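Local coordinates for ORF14 (Streptomyces clavuligerus, PDB 2WPW), which binds acetyl-CoA as a tandem GCN5-related N-acetyltransferase and probably transfers an acyl group to a substrate that remains undefined, at residues A29-T34 with V92-R97; A5-F10 with V64-R69; T124-L129 with D326-W331. All coordinates share one frame; numbering follows the deposited sequence.

Interaction 1: A29-T34 with V92-R97; sequences ALAAET and VHPGRR. With ACO (acetyl coenzyme *a), chain E.
A water molecule bridges Ala31 and Arg97: it donates to Ala31 O and accepts from Arg97 NH2, the latter at 3.0 Å. The same guanidinium reaches back within its own loop: Val92 O lies in its plane, and Arg97 NH1 donates to Val92 O at 2.8 Å, nearly head-on to the carbonyl. These in-plane bonds fix the rotation of a group sandwiched between two apolar or neutral surfaces: Pro94 CB lies over one face, and the pantetheine amide carbon C9P of acetyl-CoA over the other. Bends at chi2 and chi3 fold the arginine chain back toward Val92. This loop follows strand 84-92 and opens the Arg-x-x-Gly-x-Gly signature of GNAT motif A, in which Arg97 is the first residue. Val92 N holds pantetheine O9P at 2.7 Å, so the cofactor pairs with the strand end, while the amides of Arg98, Gly100, Gly102 and Arg103 also bind it. Were Arg97 an alanine, Val92 O and the bridging water would probably lose their guanidinium partner and the pantetheine amide its flat cover. The direct contact with the helix is apolar. Leu30, its CG anti to the backbone N (chi1 -174°), extends CD2 over a face of the His93 ring, 3.4 Å from His93 NE2. Leu30 CG meets Pro94 CG at 3.9 Å, and small Ala31 lets the proline ring approach the helix.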
loop_
_atom_site.group_PDB
_atom_site.type_symbol
_atom_site.label_atom_id
_atom_site.label_comp_id
_atom_site.label_asym_id
_atom_site.label_seq_id
_atom_site.Cartn_x
_atom_site.Cartn_y
_atom_site.Cartn_z
ATOM N N ALA A 29 8.216 3.298 14.848
ATOM C CA ALA A 29 7.317 2.989 15.932
ATOM C C ALA A 29 6.940 4.278 16.679
ATOM O O ALA A 29 5.766 4.478 17.024
ATOM C CB ALA A 29 7.928 1.939 16.924
ATOM N N LEU A 30 7.944 5.138 16.921
ATOM C CA LEU A 30 7.735 6.374 17.735
ATOM C C LEU A 30 6.836 7.333 16.945
ATOM O O LEU A 30 5.787 7.774 17.446
ATOM C CB LEU A 30 9.051 7.047 18.079
ATOM C CG LEU A 30 9.009 8.247 19.022
ATOM C CD1 LEU A 30 8.482 7.908 20.404
ATOM C CD2 LEU A 30 10.389 8.860 19.160
ATOM N N ALA A 31 7.204 7.585 15.689
ATOM C CA ALA A 31 6.426 8.455 14.779
ATOM C C ALA A 31 4.966 8.038 14.666
ATOM O O ALA A 31 4.063 8.889 14.709
ATOM C CB ALA A 31 7.058 8.532 13.385
ATOM N N ALA A 32 4.720 6.732 14.525
ATOM C CA ALA A 32 3.351 6.277 14.292
ATOM C C ALA A 32 2.458 6.656 15.469
ATOM O O ALA A 32 1.266 6.864 15.264
ATOM C CB ALA A 32 3.271 4.785 14.017
ATOM N N GLU A 33 3.025 6.803 16.664
ATOM C CA GLU A 33 2.194 7.124 17.861
ATOM C C GLU A 33 1.481 8.412 17.704
ATOM O O GLU A 33 0.363 8.512 18.141
ATOM C CB GLU A 33 2.964 7.068 19.184
ATOM C CG GLU A 33 3.657 5.720 19.359
ATOM C CD GLU A 33 3.863 5.273 20.824
ATOM O OE1 GLU A 33 4.223 6.097 21.679
ATOM O OE2 GLU A 33 3.700 4.050 21.102
ATOM N N THR A 34 2.074 9.363 16.993
ATOM C CA THR A 34 1.399 10.611 16.687
ATOM C C THR A 34 1.196 10.873 15.196
ATOM O O THR A 34 1.106 12.010 14.787
ATOM C CB THR A 34 2.142 11.830 17.298
ATOM O OG1 THR A 34 3.510 11.851 16.850
ATOM C CG2 THR A 34 2.082 11.758 18.817
ATOM N N VAL A 92 10.703 12.398 9.869
ATOM C CA VAL A 92 11.594 13.046 10.854
ATOM C C VAL A 92 11.159 12.647 12.281
ATOM O O VAL A 92 9.954 12.583 12.549
ATOM C CB VAL A 92 11.552 14.545 10.652
ATOM C CG1 VAL A 92 12.330 15.297 11.719
ATOM C CG2 VAL A 92 12.056 14.885 9.243
ATOM N N HIS A 93 12.117 12.272 13.148
ATOM C CA HIS A 93 11.832 11.976 14.571
ATOM C C HIS A 93 10.897 13.068 15.123
ATOM O O HIS A 93 11.189 14.243 14.987
ATOM C CB HIS A 93 13.132 11.982 15.329
ATOM C CG HIS A 93 13.036 11.549 16.768
ATOM N ND1 HIS A 93 13.723 10.455 17.258
ATOM C CD2 HIS A 93 12.424 12.108 17.845
ATOM C CE1 HIS A 93 13.497 10.327 18.556
ATOM N NE2 HIS A 93 12.713 11.314 18.940
ATOM N N PRO A 94 9.747 12.681 15.700
ATOM C CA PRO A 94 8.718 13.643 16.134
ATOM C C PRO A 94 9.214 14.617 17.236
ATOM O O PRO A 94 8.548 15.631 17.525
ATOM C CB PRO A 94 7.534 12.765 16.643
ATOM C CG PRO A 94 8.148 11.433 17.002
ATOM C CD PRO A 94 9.355 11.286 15.972
ATOM N N GLY A 95 10.373 14.359 17.825
ATOM C CA GLY A 95 10.870 15.325 18.814
ATOM C C GLY A 95 11.953 16.189 18.195
ATOM O O GLY A 95 12.626 16.940 18.886
ATOM N N ARG A 96 12.172 16.073 16.893
ATOM C CA ARG A 96 13.235 16.885 16.307
ATOM C C ARG A 96 12.727 17.607 15.051
ATOM O O ARG A 96 13.502 17.960 14.178
ATOM C CB ARG A 96 14.496 16.051 16.019
ATOM C CG ARG A 96 14.917 15.099 17.152
ATOM C CD ARG A 96 16.028 15.645 18.026
ATOM N NE ARG A 96 16.701 14.528 18.712
ATOM C CZ ARG A 96 16.257 13.910 19.817
ATOM N NH1 ARG A 96 16.939 12.891 20.316
ATOM N NH2 ARG A 96 15.132 14.299 20.431
ATOM N N ARG A 97 11.422 17.831 14.981
ATOM C CA ARG A 97 10.812 18.449 13.813
ATOM C C ARG A 97 11.046 19.949 13.830
ATOM O O ARG A 97 11.418 20.535 14.866
ATOM C CB ARG A 97 9.298 18.167 13.778
ATOM C CG ARG A 97 8.926 16.754 14.214
ATOM C CD ARG A 97 8.575 15.832 13.060
ATOM N NE ARG A 97 7.153 15.501 13.118
ATOM C CZ ARG A 97 6.580 14.296 13.064
ATOM N NH1 ARG A 97 7.261 13.167 12.896
ATOM N NH2 ARG A 97 5.252 14.253 13.164
HETATM N N1A ACO E . 3.397 22.794 9.876
HETATM C C2A ACO E . 3.534 23.812 9.046
HETATM N N3A ACO E . 4.607 23.926 8.270
HETATM C C4A ACO E . 5.563 23.005 8.257
HETATM C C5A ACO E . 5.450 21.910 9.094
HETATM C C6A ACO E . 4.310 21.829 9.930
HETATM N N6A ACO E . 4.050 20.828 10.784
HETATM N N7A ACO E . 6.533 21.146 8.883
HETATM C C8A ACO E . 7.283 21.730 7.944
HETATM N N9A ACO E . 6.683 22.869 7.561
HETATM C C1B ACO E . 7.188 23.780 6.510
HETATM C C2B ACO E . 7.505 25.113 7.107
HETATM O O2B ACO E . 7.442 26.079 6.074
HETATM C C3B ACO E . 8.943 24.947 7.497
HETATM O O3B ACO E . 9.597 26.180 7.247
HETATM P P3B ACO E . 10.707 26.655 8.376
HETATM O O7A ACO E . 11.326 28.157 8.245
HETATM O O8A ACO E . 10.518 26.067 9.837
HETATM O O9A ACO E . 9.461 27.316 8.846
HETATM C C4B ACO E . 9.505 23.831 6.602
HETATM O O4B ACO E . 8.403 23.319 5.844
HETATM C C5B ACO E . 9.661 22.736 7.593
HETATM O O5B ACO E . 10.839 22.156 7.388
HETATM P P1A ACO E . 11.430 21.225 8.468
HETATM O O1A ACO E . 12.498 20.437 7.637
HETATM O O2A ACO E . 12.034 21.798 9.716
HETATM O O3A ACO E . 10.320 20.267 9.005
HETATM P P2A ACO E . 10.451 18.799 9.712
HETATM O O4A ACO E . 9.667 19.013 11.117
HETATM O O5A ACO E . 11.793 18.207 9.678
HETATM O O6A ACO E . 9.351 18.022 8.719
HETATM C CBP ACO E . 7.775 16.210 8.138
HETATM C CCP ACO E . 9.220 16.679 8.580
HETATM C CDP ACO E . 7.437 17.659 7.901
HETATM C CEP ACO E . 8.566 15.374 7.098
HETATM C CAP ACO E . 7.498 15.661 9.591
HETATM O OAP ACO E . 6.348 16.340 10.020
HETATM C C9P ACO E . 7.273 14.147 9.520
HETATM O O9P ACO E . 8.236 13.344 9.467
HETATM N N8P ACO E . 5.968 13.810 9.464
HETATM C C7P ACO E . 5.491 12.440 9.364
HETATM C C6P ACO E . 5.911 11.815 8.031
HETATM C C5P ACO E . 5.341 12.568 6.836
HETATM O O5P ACO E . 4.190 12.971 6.871
HETATM N N4P ACO E . 6.142 12.671 5.764
HETATM C C3P ACO E . 5.684 13.168 4.434
HETATM C C2P ACO E . 5.815 14.679 4.222
HETATM S S1P ACO E . 5.191 15.142 2.560
HETATM C C ACO E . 6.546 14.741 1.470
HETATM O O ACO E . 7.595 14.261 1.903
HETATM C CH3 ACO E . 6.421 15.050 0.004
HETATM O O HOH W 1 4.832 11.321 12.772
#

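Interaction 2: A5-F10 with V64-R69; sequences AGELEF and VRSGGR
The Phe10 ring carries a methyl of Val64 squarely on one face: Val64 CG2 stands 3.5 Å from the ring centroid and 7° off its normal, a nearly ideal CH-pi contact. Phe10 CG is anti to the carbonyl carbon (chi1 -71°), which lays the ring alongside Val64. At the guanidinium of Arg65, Glu9 OE2 lies by the edge and near the plane, with the carboxylate turned 54° from it. At 4.2 Å, Glu9 OE2 and Arg65 NH1 are beyond a salt bridge, though their opposite charges probably still attract. The two side chains lie side by side and point the same way, so Glu9 OE2 rests against Arg65 CG and, at 3.0 Å, Arg65 CD. A glutamate suits this exposed place on the outermost strand, and the aliphatic part of Arg65 covers its carboxylate's flank. Beneath them Glu9 and Arg65 form an antiparallel hydrogen-bonded pair, both bonds under 3 Å. Phe10 and Val64 form the next, non-hydrogen-bonded pair on the other face, where Leu8 CB also touches Val64 CG2. Past Ser66 a type I' turn, whose positive phi angles suit Gly67 and Gly68, leads into strand 69-79. Strand 8-12 is the outermost strand of the N-terminal GNAT sheet; the face bearing Leu8, Phe10 and Val64 packs on helix 101-115, where Phe10 meets the His108 ring, while Arg65 on the other face touches Thr20 of helix 18-33.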
loop_
_atom_site.group_PDB
_atom_site.type_symbol
_atom_site.label_atom_id
_atom_site.label_comp_id
_atom_site.label_asym_id
_atom_site.label_seq_id
_atom_site.Cartn_x
_atom_site.Cartn_y
_atom_site.Cartn_z
ATOM N N ALA A 5 26.844 21.131 6.316
ATOM C CA ALA A 5 27.381 20.049 7.139
ATOM C C ALA A 5 27.704 20.409 8.624
ATOM O O ALA A 5 27.767 21.589 9.014
ATOM C CB ALA A 5 28.603 19.416 6.428
ATOM N N GLY A 6 27.905 19.363 9.431
ATOM C CA GLY A 6 28.101 19.481 10.873
ATOM C C GLY A 6 27.017 18.704 11.616
ATOM O O GLY A 6 27.240 17.604 12.133
ATOM N N GLU A 7 25.827 19.286 11.657
ATOM C CA GLU A 7 24.715 18.716 12.383
ATOM C C GLU A 7 24.365 17.296 11.861
ATOM O O GLU A 7 24.425 16.340 12.630
ATOM C CB GLU A 7 23.522 19.683 12.307
ATOM C CG GLU A 7 22.478 19.513 13.395
ATOM C CD GLU A 7 21.210 20.350 13.154
ATOM O OE1 GLU A 7 20.080 19.768 13.163
ATOM O OE2 GLU A 7 21.361 21.588 12.960
ATOM N N LEU A 8 24.038 17.154 10.571
ATOM C CA LEU A 8 23.425 15.918 10.031
ATOM C C LEU A 8 24.317 15.070 9.154
ATOM O O LEU A 8 25.000 15.573 8.266
ATOM C CB LEU A 8 22.163 16.229 9.210
ATOM C CG LEU A 8 21.047 16.954 9.943
ATOM C CD1 LEU A 8 20.217 17.844 8.991
ATOM C CD2 LEU A 8 20.210 15.925 10.694
ATOM N N GLU A 9 24.227 13.760 9.377
ATOM C CA GLU A 9 24.912 12.773 8.547
ATOM C C GLU A 9 24.007 11.823 7.707
ATOM O O GLU A 9 23.169 11.092 8.242
ATOM C CB GLU A 9 25.826 11.946 9.425
ATOM C CG GLU A 9 26.777 11.145 8.624
ATOM C CD GLU A 9 27.414 10.088 9.468
ATOM O OE1 GLU A 9 28.438 9.485 9.012
ATOM O OE2 GLU A 9 26.877 9.884 10.595
ATOM N N PHE A 10 24.204 11.821 6.399
ATOM C CA PHE A 10 23.433 10.935 5.510
ATOM C C PHE A 10 24.052 9.530 5.389
ATOM O O PHE A 10 25.185 9.373 4.989
ATOM C CB PHE A 10 23.223 11.609 4.140
ATOM C CG PHE A 10 22.261 12.760 4.197
ATOM C CD1 PHE A 10 20.920 12.579 3.927
ATOM C CD2 PHE A 10 22.685 14.008 4.597
ATOM C CE1 PHE A 10 20.036 13.604 4.014
ATOM C CE2 PHE A 10 21.791 15.053 4.693
ATOM C CZ PHE A 10 20.451 14.841 4.390
ATOM N N VAL A 64 19.237 9.564 8.072
ATOM C CA VAL A 64 20.022 10.710 8.408
ATOM C C VAL A 64 20.230 10.677 9.922
ATOM O O VAL A 64 19.286 10.358 10.690
ATOM C CB VAL A 64 19.327 12.024 7.901
ATOM C CG1 VAL A 64 18.455 12.605 8.938
ATOM C CG2 VAL A 64 20.308 13.029 7.559
ATOM N N ARG A 65 21.457 10.992 10.353
ATOM C CA ARG A 65 21.776 11.022 11.802
ATOM C C ARG A 65 22.322 12.311 12.405
ATOM O O ARG A 65 23.145 13.051 11.811
ATOM C CB ARG A 65 22.689 9.873 12.228
ATOM C CG ARG A 65 23.532 9.363 11.129
ATOM C CD ARG A 65 24.515 8.296 11.633
ATOM N NE ARG A 65 23.907 6.990 11.863
ATOM C CZ ARG A 65 24.556 5.844 11.703
ATOM N NH1 ARG A 65 25.815 5.838 11.301
ATOM N NH2 ARG A 65 23.920 4.704 11.920
ATOM N N SER A 66 21.816 12.550 13.605
ATOM C CA SER A 66 22.333 13.568 14.470
ATOM C C SER A 66 22.947 12.896 15.693
ATOM O O SER A 66 22.307 12.090 16.388
ATOM C CB SER A 66 21.245 14.514 14.902
ATOM O OG SER A 66 21.821 15.761 15.149
ATOM N N GLY A 67 24.214 13.203 15.909
ATOM C CA GLY A 67 24.942 12.663 17.038
ATOM C C GLY A 67 25.131 11.161 17.004
ATOM O O GLY A 67 25.243 10.539 18.046
ATOM N N GLY A 68 25.187 10.566 15.819
ATOM C CA GLY A 68 25.343 9.111 15.739
ATOM C C GLY A 68 24.009 8.373 15.880
ATOM O O GLY A 68 23.982 7.134 15.838
ATOM N N ARG A 69 22.893 9.095 16.056
ATOM C CA ARG A 69 21.594 8.396 16.109
ATOM C C ARG A 69 20.638 8.790 14.990
ATOM O O ARG A 69 20.634 9.914 14.502
ATOM C CB ARG A 69 20.915 8.548 17.450
ATOM C CG ARG A 69 21.675 7.914 18.548
ATOM C CD ARG A 69 20.891 8.028 19.848
ATOM N NE ARG A 69 19.904 6.948 19.959
ATOM C CZ ARG A 69 20.203 5.715 20.374
ATOM N NH1 ARG A 69 21.457 5.392 20.707
ATOM N NH2 ARG A 69 19.257 4.797 20.450
#

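Interaction 3: T124-L129 with D326-W331; sequences TVVESL and DRWVFW
Strands 124-127 and 326-331 run antiparallel, 143° between their directions and 4.5 Å apart at closest, joined by two reciprocal hydrogen-bonded pairs, Val125 with Val329 and Glu127 with Arg327. The straightest of these bonds, Glu127 N to Arg327 O at 2.8 Å, has an angle of 171° at the hydrogen and lies in the carbonyl plane. On the face that bears Val125, Glu127 and Val329, Val125 CG2 sits over the five-membered ring of Trp331, 3.6 Å from its centroid, a CH-pi contact. Glu127 CG lies anti to the carbonyl carbon (chi1 -51°) and its extended chain passes across Val329, with Glu127 CG 3.5 Å from Val329 CG2. It thereby brings OE2 to the edge of the indole, where Trp331 NE1 donates a weak bond of 3.3 Å to Glu127 OE2; the stronger partner of this carboxylate is Arg150, in a salt bridge. Arg327, stretched from CG to NE, has its aliphatic part against Leu129, with Leu129 CD1 3.5 Å from Arg327 CG, and its guanidinium runs on to a salt bridge with Glu308. The other face carries Thr124, Val126, Trp328 and Phe330. Thr124 OG1 comes to the edge of the Phe330 ring, 3.7 Å from Phe330 CD1, while its methyl CG2 meets Trp328 CB. Trp328 also stacks on His158. Beta-branched residues and aromatics suit these extended strands, filling both faces. Strand 323-334, near the C terminus, lies between strands 120-127 and 149-162 of the N-terminal half, so a late piece of the chain is built into the first half's sheet. Its chemistry implies a seam made by backbone bonds and apolar packing, with charged ends anchored by Arg150 and Glu308, one from each half of the chain.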
loop_
_atom_site.group_PDB
_atom_site.type_symbol
_atom_site.label_atom_id
_atom_site.label_comp_id
_atom_site.label_asym_id
_atom_site.label_seq_id
_atom_site.Cartn_x
_atom_site.Cartn_y
_atom_site.Cartn_z
ATOM N N THR A 124 2.704 10.422 -1.846
ATOM C CA THR A 124 1.359 10.357 -1.304
ATOM C C THR A 124 1.311 11.086 0.031
ATOM O O THR A 124 2.136 10.848 0.918
ATOM C CB THR A 124 0.991 8.939 -1.069
ATOM O OG1 THR A 124 0.989 8.288 -2.330
ATOM C CG2 THR A 124 -0.430 8.838 -0.438
ATOM N N VAL A 125 0.333 11.969 0.194
ATOM C CA VAL A 125 0.339 12.837 1.371
ATOM C C VAL A 125 -0.994 12.701 2.054
ATOM O O VAL A 125 -2.019 12.839 1.392
ATOM C CB VAL A 125 0.567 14.325 0.954
ATOM C CG1 VAL A 125 0.479 15.296 2.159
ATOM C CG2 VAL A 125 1.896 14.475 0.195
ATOM N N VAL A 126 -1.008 12.453 3.368
ATOM C CA VAL A 126 -2.306 12.251 4.051
ATOM C C VAL A 126 -3.007 13.564 4.325
ATOM O O VAL A 126 -2.416 14.419 4.974
ATOM C CB VAL A 126 -2.145 11.498 5.381
ATOM C CG1 VAL A 126 -3.508 11.410 6.091
ATOM C CG2 VAL A 126 -1.555 10.102 5.108
ATOM N N GLU A 127 -4.235 13.745 3.820
ATOM C CA GLU A 127 -4.983 14.976 4.091
ATOM C C GLU A 127 -6.394 14.662 4.458
ATOM O O GLU A 127 -6.756 13.488 4.631
ATOM C CB GLU A 127 -4.998 15.902 2.904
ATOM C CG GLU A 127 -3.621 16.136 2.366
ATOM C CD GLU A 127 -3.550 17.357 1.449
ATOM O OE1 GLU A 127 -3.905 18.438 1.962
ATOM O OE2 GLU A 127 -3.144 17.213 0.248
ATOM N N SER A 128 -7.200 15.702 4.562
ATOM C CA SER A 128 -8.532 15.569 5.105
ATOM C C SER A 128 -9.538 15.297 4.037
ATOM O O SER A 128 -9.444 15.817 2.928
ATOM C CB SER A 128 -8.948 16.852 5.844
ATOM O OG SER A 128 -8.284 16.894 7.067
ATOM N N LEU A 129 -10.523 14.500 4.396
ATOM C CA LEU A 129 -11.652 14.299 3.544
ATOM C C LEU A 129 -12.649 15.440 3.808
ATOM O O LEU A 129 -12.911 15.772 4.970
ATOM C CB LEU A 129 -12.276 12.981 3.928
ATOM C CG LEU A 129 -12.529 11.916 2.868
ATOM C CD1 LEU A 129 -11.612 12.081 1.675
ATOM C CD2 LEU A 129 -12.459 10.493 3.508
ATOM N N ASP A 326 -9.689 9.159 5.921
ATOM C CA ASP A 326 -8.760 10.190 5.498
ATOM C C ASP A 326 -8.452 10.117 3.973
ATOM O O ASP A 326 -8.933 9.193 3.280
ATOM C CB ASP A 326 -7.476 10.180 6.365
ATOM C CG ASP A 326 -6.769 8.816 6.415
ATOM O OD1 ASP A 326 -6.933 7.991 5.504
ATOM O OD2 ASP A 326 -6.011 8.572 7.379
ATOM N N ARG A 327 -7.683 11.088 3.451
ATOM C CA ARG A 327 -7.599 11.298 1.999
ATOM C C ARG A 327 -6.137 11.171 1.543
ATOM O O ARG A 327 -5.307 11.907 2.016
ATOM C CB ARG A 327 -8.163 12.686 1.663
ATOM C CG ARG A 327 -8.545 12.853 0.197
ATOM C CD ARG A 327 -8.851 14.298 -0.210
ATOM N NE ARG A 327 -9.004 14.385 -1.668
ATOM C CZ ARG A 327 -8.709 15.470 -2.392
ATOM N NH1 ARG A 327 -8.262 16.577 -1.825
ATOM N NH2 ARG A 327 -8.860 15.450 -3.688
ATOM N N TRP A 328 -5.831 10.227 0.648
ATOM C CA TRP A 328 -4.494 9.986 0.180
ATOM C C TRP A 328 -4.201 10.824 -1.077
ATOM O O TRP A 328 -4.450 10.363 -2.161
ATOM C CB TRP A 328 -4.332 8.486 -0.105
ATOM C CG TRP A 328 -4.129 7.656 1.144
ATOM C CD1 TRP A 328 -4.183 8.112 2.444
ATOM C CD2 TRP A 328 -3.932 6.232 1.237
ATOM N NE1 TRP A 328 -3.996 7.091 3.308
ATOM C CE2 TRP A 328 -3.824 5.924 2.617
ATOM C CE3 TRP A 328 -3.788 5.194 0.290
ATOM C CZ2 TRP A 328 -3.576 4.619 3.090
ATOM C CZ3 TRP A 328 -3.549 3.893 0.746
ATOM C CH2 TRP A 328 -3.428 3.615 2.143
ATOM N N VAL A 329 -3.703 12.059 -0.917
ATOM C CA VAL A 329 -3.505 13.013 -2.029
ATOM C C VAL A 329 -2.131 12.819 -2.746
ATOM O O VAL A 329 -1.141 12.572 -2.092
ATOM C CB VAL A 329 -3.603 14.462 -1.520
ATOM C CG1 VAL A 329 -3.646 15.481 -2.710
ATOM C CG2 VAL A 329 -4.797 14.628 -0.542
ATOM N N PHE A 330 -2.093 12.896 -4.082
ATOM C CA PHE A 330 -0.827 12.675 -4.823
ATOM C C PHE A 330 -0.149 13.975 -5.190
ATOM O O PHE A 330 -0.782 14.883 -5.698
ATOM C CB PHE A 330 -1.075 11.827 -6.091
ATOM C CG PHE A 330 -1.816 10.562 -5.797
ATOM C CD1 PHE A 330 -1.299 9.645 -4.885
ATOM C CD2 PHE A 330 -3.058 10.323 -6.340
ATOM C CE1 PHE A 330 -2.003 8.486 -4.541
ATOM C CE2 PHE A 330 -3.765 9.156 -6.011
ATOM C CZ PHE A 330 -3.237 8.246 -5.094
ATOM N N TRP A 331 1.149 14.058 -4.954
ATOM C CA TRP A 331 1.875 15.272 -5.272
ATOM C C TRP A 331 3.046 14.940 -6.172
ATOM O O TRP A 331 3.513 13.806 -6.222
ATOM C CB TRP A 331 2.341 16.053 -4.018
ATOM C CG TRP A 331 1.277 16.491 -3.017
ATOM C CD1 TRP A 331 0.323 15.693 -2.426
ATOM C CD2 TRP A 331 1.119 17.794 -2.411
ATOM N NE1 TRP A 331 -0.455 16.433 -1.542
ATOM C CE2 TRP A 331 0.017 17.711 -1.500
ATOM C CE3 TRP A 331 1.767 19.031 -2.577
ATOM C CZ2 TRP A 331 -0.435 18.800 -0.754
ATOM C CZ3 TRP A 331 1.320 20.126 -1.815
ATOM C CH2 TRP A 331 0.229 19.994 -0.906
#

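How the interactions relate
From the N terminus, the chain enters interaction 2 on strand 8-12, then interaction 1 at the end of helix 18-33. It returns to close interaction 2 on strand 57-66, and later closes interaction 1 in the loop after strand 84-92, so these two closures cross. Their centres lie about 17 Å apart, with no touch, both in the N-terminal GNAT half: interaction 2 fixes its first strand at the edge, interaction 1 sets helix 18-33 against the cofactor loop. Interaction 3 opens only afterwards, on strand 120-127, and closes some 200 residues later on strand 323-334, tying the end of the second half to the first.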